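Local coordinates for phosphonate monoester hydrolase (Ruegeria pomeroyi, PDB 4UPK), which belongs to the sulfatase family of the alkaline phosphatase clan and has an alpha/beta fold, found here as an assembly of four chains, at residues T105-D110 with F152-F157; P112-E117 with P396-W401; S77-C82 with R86-T91. All coordinates share one frame; numbering follows the deposited sequence.

Interaction 1: T105-D110 with F152-F157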
loop_
_atom_site.group_PDB
_atom_site.type_symbol
_atom_site.label_atom_id
_atom_site.label_comp_id
_atom_site.label_asym_id
_atom_site.label_seq_id
_atom_site.Cartn_x
_atom_site.Cartn_y
_atom_site.Cartn_z
ATOM N N THR A 105 4.851 -21.858 -4.053
ATOM C CA THR A 105 5.774 -20.718 -4.132
ATOM C C THR A 105 4.957 -19.466 -4.381
ATOM O O THR A 105 4.274 -19.400 -5.423
ATOM C CB THR A 105 6.840 -20.871 -5.200
ATOM O OG1 THR A 105 7.379 -22.179 -5.146
ATOM C CG2 THR A 105 7.950 -19.823 -5.043
ATOM N N PRO A 106 5.015 -18.470 -3.451
ATOM C CA PRO A 106 4.172 -17.271 -3.603
ATOM C C PRO A 106 4.427 -16.460 -4.860
ATOM O O PRO A 106 5.536 -16.421 -5.383
ATOM C CB PRO A 106 4.465 -16.465 -2.332
ATOM C CG PRO A 106 4.933 -17.457 -1.354
ATOM C CD PRO A 106 5.745 -18.426 -2.165
ATOM N N LEU A 107 3.364 -15.858 -5.362
ATOM C CA LEU A 107 3.408 -14.963 -6.507
ATOM C C LEU A 107 3.264 -13.553 -5.923
ATOM O O LEU A 107 2.415 -13.364 -5.040
ATOM C CB LEU A 107 2.238 -15.280 -7.465
ATOM C CG LEU A 107 2.125 -14.456 -8.754
ATOM C CD1 LEU A 107 3.200 -14.852 -9.762
ATOM C CD2 LEU A 107 0.756 -14.648 -9.379
ATOM N N ARG A 108 4.117 -12.579 -6.364
ATOM C CA ARG A 108 4.076 -11.174 -5.911
ATOM C C ARG A 108 2.627 -10.632 -6.030
ATOM O O ARG A 108 1.956 -10.872 -7.039
ATOM C CB ARG A 108 5.000 -10.290 -6.762
ATOM C CG ARG A 108 6.489 -10.408 -6.503
ATOM C CD ARG A 108 7.196 -9.428 -7.434
ATOM N NE ARG A 108 8.650 -9.570 -7.407
ATOM C CZ ARG A 108 9.459 -8.888 -6.604
ATOM N NH1 ARG A 108 8.962 -8.006 -5.745
ATOM N NH2 ARG A 108 10.762 -9.101 -6.631
ATOM N N HIS A 109 2.150 -9.921 -5.002
ATOM C CA HIS A 109 0.788 -9.385 -5.000
ATOM C C HIS A 109 0.502 -8.381 -6.116
ATOM O O HIS A 109 -0.618 -8.343 -6.627
ATOM C CB HIS A 109 0.424 -8.789 -3.642
ATOM C CG HIS A 109 -1.057 -8.773 -3.398
ATOM N ND1 HIS A 109 -1.799 -9.948 -3.379
ATOM C CD2 HIS A 109 -1.883 -7.730 -3.144
ATOM C CE1 HIS A 109 -3.047 -9.581 -3.140
ATOM N NE2 HIS A 109 -3.148 -8.259 -2.975
ATOM N N ASP A 110 1.509 -7.579 -6.491
ATOM C CA ASP A 110 1.387 -6.546 -7.515
ATOM C C ASP A 110 1.648 -7.045 -8.959
ATOM O O ASP A 110 1.745 -6.223 -9.876
ATOM C CB ASP A 110 2.246 -5.323 -7.139
ATOM C CG ASP A 110 3.738 -5.571 -6.975
ATOM O OD1 ASP A 110 4.165 -6.753 -7.026
ATOM O OD2 ASP A 110 4.483 -4.590 -6.815
ATOM N N PHE A 152 -5.729 -21.461 -3.632
ATOM C CA PHE A 152 -6.467 -20.216 -3.420
ATOM C C PHE A 152 -6.688 -19.365 -4.704
ATOM O O PHE A 152 -5.753 -19.265 -5.510
ATOM C CB PHE A 152 -5.815 -19.392 -2.294
ATOM C CG PHE A 152 -6.802 -18.491 -1.592
ATOM C CD1 PHE A 152 -7.689 -19.006 -0.652
ATOM C CD2 PHE A 152 -6.895 -17.142 -1.923
ATOM C CE1 PHE A 152 -8.642 -18.184 -0.041
ATOM C CE2 PHE A 152 -7.859 -16.325 -1.331
ATOM C CZ PHE A 152 -8.720 -16.845 -0.382
ATOM N N PRO A 153 -7.910 -18.767 -4.915
ATOM C CA PRO A 153 -8.129 -17.941 -6.120
ATOM C C PRO A 153 -7.293 -16.659 -6.193
ATOM O O PRO A 153 -7.122 -15.934 -5.207
ATOM C CB PRO A 153 -9.630 -17.648 -6.094
ATOM C CG PRO A 153 -10.004 -17.746 -4.659
ATOM C CD PRO A 153 -9.135 -18.823 -4.083
ATOM N N MET A 154 -6.800 -16.388 -7.402
ATOM C CA MET A 154 -5.979 -15.254 -7.781
ATOM C C MET A 154 -6.753 -13.937 -7.633
ATOM O O MET A 154 -7.943 -13.870 -7.952
ATOM C CB MET A 154 -5.523 -15.445 -9.238
ATOM C CG MET A 154 -4.539 -14.426 -9.730
ATOM S SD MET A 154 -4.046 -14.795 -11.428
ATOM C CE MET A 154 -2.472 -15.528 -11.162
ATOM N N ARG A 155 -6.042 -12.898 -7.150
ATOM C CA ARG A 155 -6.473 -11.518 -6.979
ATOM C C ARG A 155 -7.113 -11.013 -8.284
ATOM O O ARG A 155 -6.501 -11.119 -9.356
ATOM C CB ARG A 155 -5.239 -10.656 -6.634
ATOM C CG ARG A 155 -5.520 -9.173 -6.460
ATOM C CD ARG A 155 -4.268 -8.325 -6.516
ATOM N NE ARG A 155 -4.618 -6.913 -6.359
ATOM C CZ ARG A 155 -3.745 -5.924 -6.196
ATOM N NH1 ARG A 155 -2.440 -6.178 -6.169
ATOM N NH2 ARG A 155 -4.167 -4.674 -6.048
ATOM N N GLY A 156 -8.334 -10.486 -8.171
ATOM C CA GLY A 156 -9.077 -9.972 -9.309
ATOM C C GLY A 156 -10.206 -10.884 -9.732
ATOM O O GLY A 156 -11.219 -10.405 -10.241
ATOM N N PHE A 157 -10.052 -12.208 -9.528
ATOM C CA PHE A 157 -11.084 -13.182 -9.884
ATOM C C PHE A 157 -12.212 -13.178 -8.889
ATOM O O PHE A 157 -11.985 -13.152 -7.675
ATOM C CB PHE A 157 -10.515 -14.606 -10.049
ATOM C CG PHE A 157 -9.912 -14.904 -11.402
ATOM C CD1 PHE A 157 -10.723 -15.182 -12.499
ATOM C CD2 PHE A 157 -8.536 -14.907 -11.582
ATOM C CE1 PHE A 157 -10.168 -15.443 -13.762
ATOM C CE2 PHE A 157 -7.978 -15.173 -12.842
ATOM C CZ PHE A 157 -8.800 -15.446 -13.924
#
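R155 CD sits over one face of the H109 imidazole, toward the rim, a CH-pi contact 4.0 Å from the ring centroid. The guanidinium beyond it is nearly parallel to the ring (12°, centres 4.5 Å apart) but shifted past the NE2-CD2 side, with H109 NE2 over one of its faces and R155 NH1 3.4 Å from H109 CD2. At the guanidinium edge, nearly in its plane, sits the backbone carbonyl of H109: R155 NH1 donates to H109 O at 2.9 Å, coming from well above the carbonyl plane. With CG anti to the backbone N (chi1 178°) and the chain extended as far as NE, R155 spans the gap between the two loops. Deeper in, L107 CD2 meets M154 CE at 3.8 Å, the methionine bending at chi3 to get there. M154 also opens a type II turn closed by F157 N to M154 O. R108 forms a salt bridge to D518 of the second subunit, so this loop also lies against that subunit. H109 thus holds the arginine by both ring and carbonyl, which fixes the guanidinium's rotation; the cation stacked there would probably favour a neutral imidazole.

Interaction 2: P112-E117 with P396-W401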
loop_
_atom_site.group_PDB
_atom_site.type_symbol
_atom_site.label_atom_id
_atom_site.label_comp_id
_atom_site.label_asym_id
_atom_site.label_seq_id
_atom_site.Cartn_x
_atom_site.Cartn_y
_atom_site.Cartn_z
ATOM N N PRO A 112 0.724 -8.087 -12.473
ATOM C CA PRO A 112 -0.459 -7.947 -13.320
ATOM C C PRO A 112 -0.912 -9.303 -13.864
ATOM O O PRO A 112 -0.090 -10.144 -14.212
ATOM C CB PRO A 112 0.019 -7.009 -14.438
ATOM C CG PRO A 112 1.231 -6.358 -13.915
ATOM C CD PRO A 112 1.879 -7.392 -13.065
ATOM N N ASN A 113 -2.217 -9.552 -13.851
ATOM C CA ASN A 113 -2.761 -10.815 -14.334
ATOM C C ASN A 113 -3.958 -10.548 -15.236
ATOM O O ASN A 113 -4.372 -9.390 -15.358
ATOM C CB ASN A 113 -3.072 -11.791 -13.181
ATOM C CG ASN A 113 -4.106 -11.325 -12.173
ATOM O OD1 ASN A 113 -5.268 -11.074 -12.492
ATOM N ND2 ASN A 113 -3.736 -11.309 -10.907
ATOM N N ILE A 114 -4.500 -11.599 -15.892
ATOM C CA ILE A 114 -5.657 -11.475 -16.787
ATOM C C ILE A 114 -6.886 -10.847 -16.088
ATOM O O ILE A 114 -7.545 -10.021 -16.696
ATOM C CB ILE A 114 -5.967 -12.798 -17.573
ATOM C CG1 ILE A 114 -6.976 -12.592 -18.743
ATOM C CG2 ILE A 114 -6.400 -13.953 -16.657
ATOM C CD1 ILE A 114 -6.451 -11.770 -19.928
ATOM N N ALA A 115 -7.151 -11.193 -14.816
ATOM C CA ALA A 115 -8.297 -10.679 -14.060
ATOM C C ALA A 115 -8.156 -9.186 -13.710
ATOM O O ALA A 115 -9.081 -8.410 -13.962
ATOM C CB ALA A 115 -8.535 -11.515 -12.811
ATOM N N THR A 116 -6.984 -8.777 -13.175
ATOM C CA THR A 116 -6.706 -7.376 -12.825
ATOM C C THR A 116 -6.786 -6.470 -14.055
ATOM O O THR A 116 -7.349 -5.376 -13.981
ATOM C CB THR A 116 -5.359 -7.232 -12.108
ATOM O OG1 THR A 116 -4.316 -7.751 -12.935
ATOM C CG2 THR A 116 -5.347 -7.896 -10.731
ATOM N N GLU A 117 -6.252 -6.945 -15.190
ATOM C CA GLU A 117 -6.254 -6.208 -16.447
ATOM C C GLU A 117 -7.634 -6.155 -17.091
ATOM O O GLU A 117 -7.994 -5.104 -17.612
ATOM C CB GLU A 117 -5.149 -6.693 -17.399
ATOM C CG GLU A 117 -3.729 -6.537 -16.868
ATOM C CD GLU A 117 -3.407 -5.298 -16.058
ATOM O OE1 GLU A 117 -3.239 -4.212 -16.662
ATOM O OE2 GLU A 117 -3.314 -5.417 -14.813
ATOM N N PRO A 396 -2.153 -12.025 -23.418
ATOM C CA PRO A 396 -2.104 -10.897 -24.367
ATOM C C PRO A 396 -3.097 -10.988 -25.526
ATOM O O PRO A 396 -3.527 -9.949 -26.021
ATOM C CB PRO A 396 -0.639 -10.877 -24.831
ATOM C CG PRO A 396 -0.161 -12.253 -24.619
ATOM C CD PRO A 396 -0.853 -12.733 -23.381
ATOM N N THR A 397 -3.506 -12.209 -25.928
ATOM C CA THR A 397 -4.501 -12.412 -26.982
ATOM C C THR A 397 -5.875 -11.849 -26.537
ATOM O O THR A 397 -6.526 -11.125 -27.297
ATOM C CB THR A 397 -4.568 -13.883 -27.369
ATOM O OG1 THR A 397 -3.269 -14.345 -27.730
ATOM C CG2 THR A 397 -5.547 -14.149 -28.516
ATOM N N ILE A 398 -6.289 -12.176 -25.295
ATOM C CA ILE A 398 -7.560 -11.762 -24.705
ATOM C C ILE A 398 -7.606 -10.255 -24.576
ATOM O O ILE A 398 -8.553 -9.647 -25.075
ATOM C CB ILE A 398 -7.864 -12.501 -23.354
ATOM C CG1 ILE A 398 -7.947 -14.042 -23.549
ATOM C CG2 ILE A 398 -9.144 -11.955 -22.694
ATOM C CD1 ILE A 398 -7.596 -14.868 -22.280
ATOM N N LEU A 399 -6.563 -9.646 -23.947
ATOM C CA LEU A 399 -6.463 -8.192 -23.756
ATOM C C LEU A 399 -6.516 -7.427 -25.065
ATOM O O LEU A 399 -7.233 -6.429 -25.161
ATOM C CB LEU A 399 -5.216 -7.794 -22.928
ATOM C CG LEU A 399 -5.164 -8.306 -21.469
ATOM C CD1 LEU A 399 -3.895 -7.832 -20.790
ATOM C CD2 LEU A 399 -6.434 -7.905 -20.660
ATOM N N ASP A 400 -5.770 -7.906 -26.081
ATOM C CA ASP A 400 -5.739 -7.323 -27.417
ATOM C C ASP A 400 -7.168 -7.299 -27.980
ATOM O O ASP A 400 -7.665 -6.227 -28.333
ATOM C CB ASP A 400 -4.786 -8.143 -28.312
ATOM C CG ASP A 400 -4.601 -7.686 -29.746
ATOM O OD1 ASP A 400 -5.179 -6.640 -30.119
ATOM O OD2 ASP A 400 -3.877 -8.380 -30.501
ATOM N N TRP A 401 -7.850 -8.474 -27.981
ATOM C CA TRP A 401 -9.209 -8.644 -28.485
ATOM C C TRP A 401 -10.258 -7.734 -27.811
ATOM O O TRP A 401 -11.131 -7.221 -28.509
ATOM C CB TRP A 401 -9.608 -10.126 -28.463
ATOM C CG TRP A 401 -10.896 -10.412 -29.165
ATOM C CD1 TRP A 401 -11.070 -10.664 -30.495
ATOM C CD2 TRP A 401 -12.198 -10.492 -28.564
ATOM N NE1 TRP A 401 -12.401 -10.902 -30.760
ATOM C CE2 TRP A 401 -13.119 -10.781 -29.597
ATOM C CE3 TRP A 401 -12.681 -10.322 -27.254
ATOM C CZ2 TRP A 401 -14.492 -10.934 -29.355
ATOM C CZ3 TRP A 401 -14.040 -10.473 -27.016
ATOM C CH2 TRP A 401 -14.930 -10.779 -28.058
#
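I114 swings its CG1 branch anti to the backbone N (chi1 -167°) and then turns at chi2 (69°), which carries CD1 across to the helix of I398 and L399. I398 CG1 and L399 CG both lie anti to the carbonyl carbon, beside the backbone N. The I114 methyl comes to rest in the angle between them, 3.8 Å from I398 CB and 3.9 Å from L399 CD2. The two isoleucine side chains run at about a right angle, and only the terminal CD1 of I114 touches I398, most closely at CB and CG2.

E117 fills the neighbouring place with the carbon part of its chain. Its CB sits against both methyls of L399, 3.7 Å from L399 CD2 and 3.8 Å from L399 CD1. The chain then bends at chi2, taking the carboxylate away from the leucine, where OE1 makes a salt bridge to K120. A single glutamate therefore offers carbon to the apolar side and keeps its charge for a lysine of its own helix. M395 touches both I114 and E117, extending the apolar contact by a turn.

The start of the helix is fixed by a reciprocal pair: T116 N donates to N113 OD1 at 2.9 Å, and N113 N donates to T116 OG1 at 2.9 Å, almost straight at 169°. This is a capping box, in which N113 OD1 takes up the T116 amide of the first turn and T116 OG1 takes the N113 amide in return.

I398 also packs on V36 and F38 of strand 35-41 and on L341 of strand 340-346. Helix 394-402 lies on these two strands of the mixed sheet and meets helix 114-120 at its side, helix packing of the kind expected in the alpha/beta sulfatase fold.

Interaction 3: S77-C82 with R86-T91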
loop_
_atom_site.group_PDB
_atom_site.type_symbol
_atom_site.label_atom_id
_atom_site.label_comp_id
_atom_site.label_asym_id
_atom_site.label_seq_id
_atom_site.Cartn_x
_atom_site.Cartn_y
_atom_site.Cartn_z
ATOM N N SER A 77 3.271 -25.606 -22.795
ATOM C CA SER A 77 3.254 -24.965 -21.481
ATOM C C SER A 77 4.702 -24.440 -21.242
ATOM O O SER A 77 5.650 -25.139 -21.605
ATOM C CB SER A 77 2.877 -25.986 -20.411
ATOM O OG SER A 77 2.885 -25.360 -19.142
ATOM N N VAL A 78 4.879 -23.218 -20.700
ATOM C CA VAL A 78 6.215 -22.656 -20.452
ATOM C C VAL A 78 6.780 -23.104 -19.111
ATOM O O VAL A 78 7.946 -22.843 -18.801
ATOM C CB VAL A 78 6.326 -21.117 -20.655
ATOM C CG1 VAL A 78 5.731 -20.687 -21.984
ATOM C CG2 VAL A 78 5.700 -20.340 -19.491
ATOM N N THR A 79 5.954 -23.765 -18.300
ATOM C CA THR A 79 6.405 -24.260 -17.004
ATOM C C THR A 79 5.528 -25.343 -16.462
ATOM O O THR A 79 4.448 -25.566 -16.984
ATOM C CB THR A 79 6.765 -23.141 -16.000
ATOM O OG1 THR A 79 7.436 -23.713 -14.878
ATOM C CG2 THR A 79 5.573 -22.346 -15.564
ATOM N N ASN A 80 5.993 -25.992 -15.396
ATOM C CA ASN A 80 5.298 -27.065 -14.715
ATOM C C ASN A 80 5.713 -27.129 -13.221
ATOM O O ASN A 80 6.814 -26.658 -12.859
ATOM C CB ASN A 80 5.595 -28.394 -15.416
ATOM C CG ASN A 80 4.464 -28.887 -16.260
ATOM O OD1 ASN A 80 3.327 -28.939 -15.814
ATOM N ND2 ASN A 80 4.763 -29.339 -17.460
ATOM N N PRO A 81 4.841 -27.680 -12.339
ATOM C CA PRO A 81 3.508 -28.255 -12.599
ATOM C C PRO A 81 2.364 -27.239 -12.610
ATOM O O PRO A 81 2.554 -26.114 -13.050
ATOM C CB PRO A 81 3.398 -29.384 -11.566
ATOM C CG PRO A 81 4.430 -29.060 -10.486
ATOM C CD PRO A 81 5.179 -27.808 -10.916
ATOM N N CYS A 82 1.161 -27.671 -12.196
ATOM C CA CYS A 82 -0.092 -26.915 -12.166
ATOM C C CYS A 82 0.022 -25.468 -11.708
ATOM O O CYS A 82 -0.391 -24.586 -12.460
ATOM C CB CYS A 82 -1.156 -27.680 -11.388
ATOM S SG CYS A 82 -0.477 -28.996 -10.350
ATOM N N ARG A 86 -0.096 -22.527 -14.188
ATOM C CA ARG A 86 -1.273 -21.654 -14.051
ATOM C C ARG A 86 -0.834 -20.194 -13.858
ATOM O O ARG A 86 -1.409 -19.301 -14.481
ATOM C CB ARG A 86 -2.166 -22.118 -12.882
ATOM C CG ARG A 86 -3.645 -21.817 -13.035
ATOM C CD ARG A 86 -4.240 -22.286 -14.338
ATOM N NE ARG A 86 -4.198 -23.739 -14.481
ATOM C CZ ARG A 86 -5.239 -24.539 -14.301
ATOM N NH1 ARG A 86 -6.406 -24.045 -13.916
ATOM N NH2 ARG A 86 -5.124 -25.838 -14.507
ATOM N N ALA A 87 0.242 -19.962 -13.056
ATOM C CA ALA A 87 0.815 -18.627 -12.842
ATOM C C ALA A 87 1.312 -17.983 -14.177
ATOM O O ALA A 87 1.052 -16.820 -14.438
ATOM C CB ALA A 87 1.904 -18.681 -11.787
ATOM N N SER A 88 1.890 -18.777 -15.059
ATOM C CA SER A 88 2.361 -18.347 -16.384
ATOM C C SER A 88 1.237 -18.004 -17.343
ATOM O O SER A 88 1.337 -17.017 -18.056
ATOM C CB SER A 88 3.241 -19.438 -17.000
ATOM O OG SER A 88 4.566 -19.396 -16.501
ATOM N N ILE A 89 0.193 -18.835 -17.397
ATOM C CA ILE A 89 -0.999 -18.653 -18.237
ATOM C C ILE A 89 -1.771 -17.397 -17.818
ATOM O O ILE A 89 -2.153 -16.578 -18.674
ATOM C CB ILE A 89 -1.875 -19.944 -18.210
ATOM C CG1 ILE A 89 -1.184 -21.059 -19.023
ATOM C CG2 ILE A 89 -3.322 -19.699 -18.710
ATOM C CD1 ILE A 89 -1.716 -22.572 -18.790
ATOM N N LEU A 90 -1.997 -17.256 -16.494
ATOM C CA LEU A 90 -2.751 -16.136 -15.953
ATOM C C LEU A 90 -1.999 -14.816 -15.869
ATOM O O LEU A 90 -2.652 -13.777 -15.802
ATOM C CB LEU A 90 -3.416 -16.489 -14.615
ATOM C CG LEU A 90 -4.392 -17.677 -14.598
ATOM C CD1 LEU A 90 -4.763 -18.057 -13.179
ATOM C CD2 LEU A 90 -5.614 -17.433 -15.470
ATOM N N THR A 91 -0.651 -14.835 -15.882
ATOM C CA THR A 91 0.175 -13.602 -15.837
ATOM C C THR A 91 0.811 -13.257 -17.183
ATOM O O THR A 91 1.225 -12.114 -17.366
ATOM C CB THR A 91 1.281 -13.647 -14.758
ATOM O OG1 THR A 91 2.255 -14.640 -15.099
ATOM C CG2 THR A 91 0.744 -13.838 -13.338
#
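Van der Waals packing centres on S88, whose CB points at the 77-82 loop and whose hydroxyl is covered by two methyls. Its OG lies 3.3 Å from V78 CG2 and 3.3 Å from T79 CG2, and S88 CB adds a contact to V78 CG2 at 3.6 Å. The hydroxyl still has polar partners, H98 NE2 and Q93 O, so the methyls cover an oxygen that is already satisfied. T79 contributes by its torsion: OG1 stands anti to the backbone N (chi1 -169°) and bonds to E434 O, leaving CG2 for the serine.

Of the hydrogen bonds, the one that joins the segments is R86 N to C82 O, 2.7 Å long and bent to 141°, an i to i+4 bond in the first turn of helix 82-91. The loop is braced by S77 OG donating to T79 O at 2.7 Å, in the carbonyl plane. At the other end of the helix, T91 OG1 and T91 N reach A87 O from opposite faces, so that carbonyl is gripped twice.

The charged group is R86. Its folded chain carries NE to D347 and NH2 to D42, two salt bridges that hold the buried guanidinium.

The peptide before P81 is cis, and P81 stands at the N-cap of helix 82-91. C82 and R86 begin and end a Cys-X-Pro-X-Arg sequence, the signature that sulfatases carry at the start of their active-site helix.

How the interactions relate
Helix 82-91, part of interaction 3, touches both of the others. Its L90 O accepts a probable hydrogen bond from I114 N at 2.9 Å, tying interaction 3 to interaction 2, while L90 CB packs against M154 SD of interaction 1 at 3.7 Å. Interactions 1 and 2 meet where N113 ND2 reaches R155 O at 3.2 Å, probably a hydrogen bond, and where A115 packs on G156 and F157. Centres are about 13 Å apart for 1 and 3, and about 15 Å for the other two pairs. Interaction 3, with the sulfatase signature, lies about 7 Å from the chain's centre; the other two lie about 18 Å from it, packed around the far end of that helix.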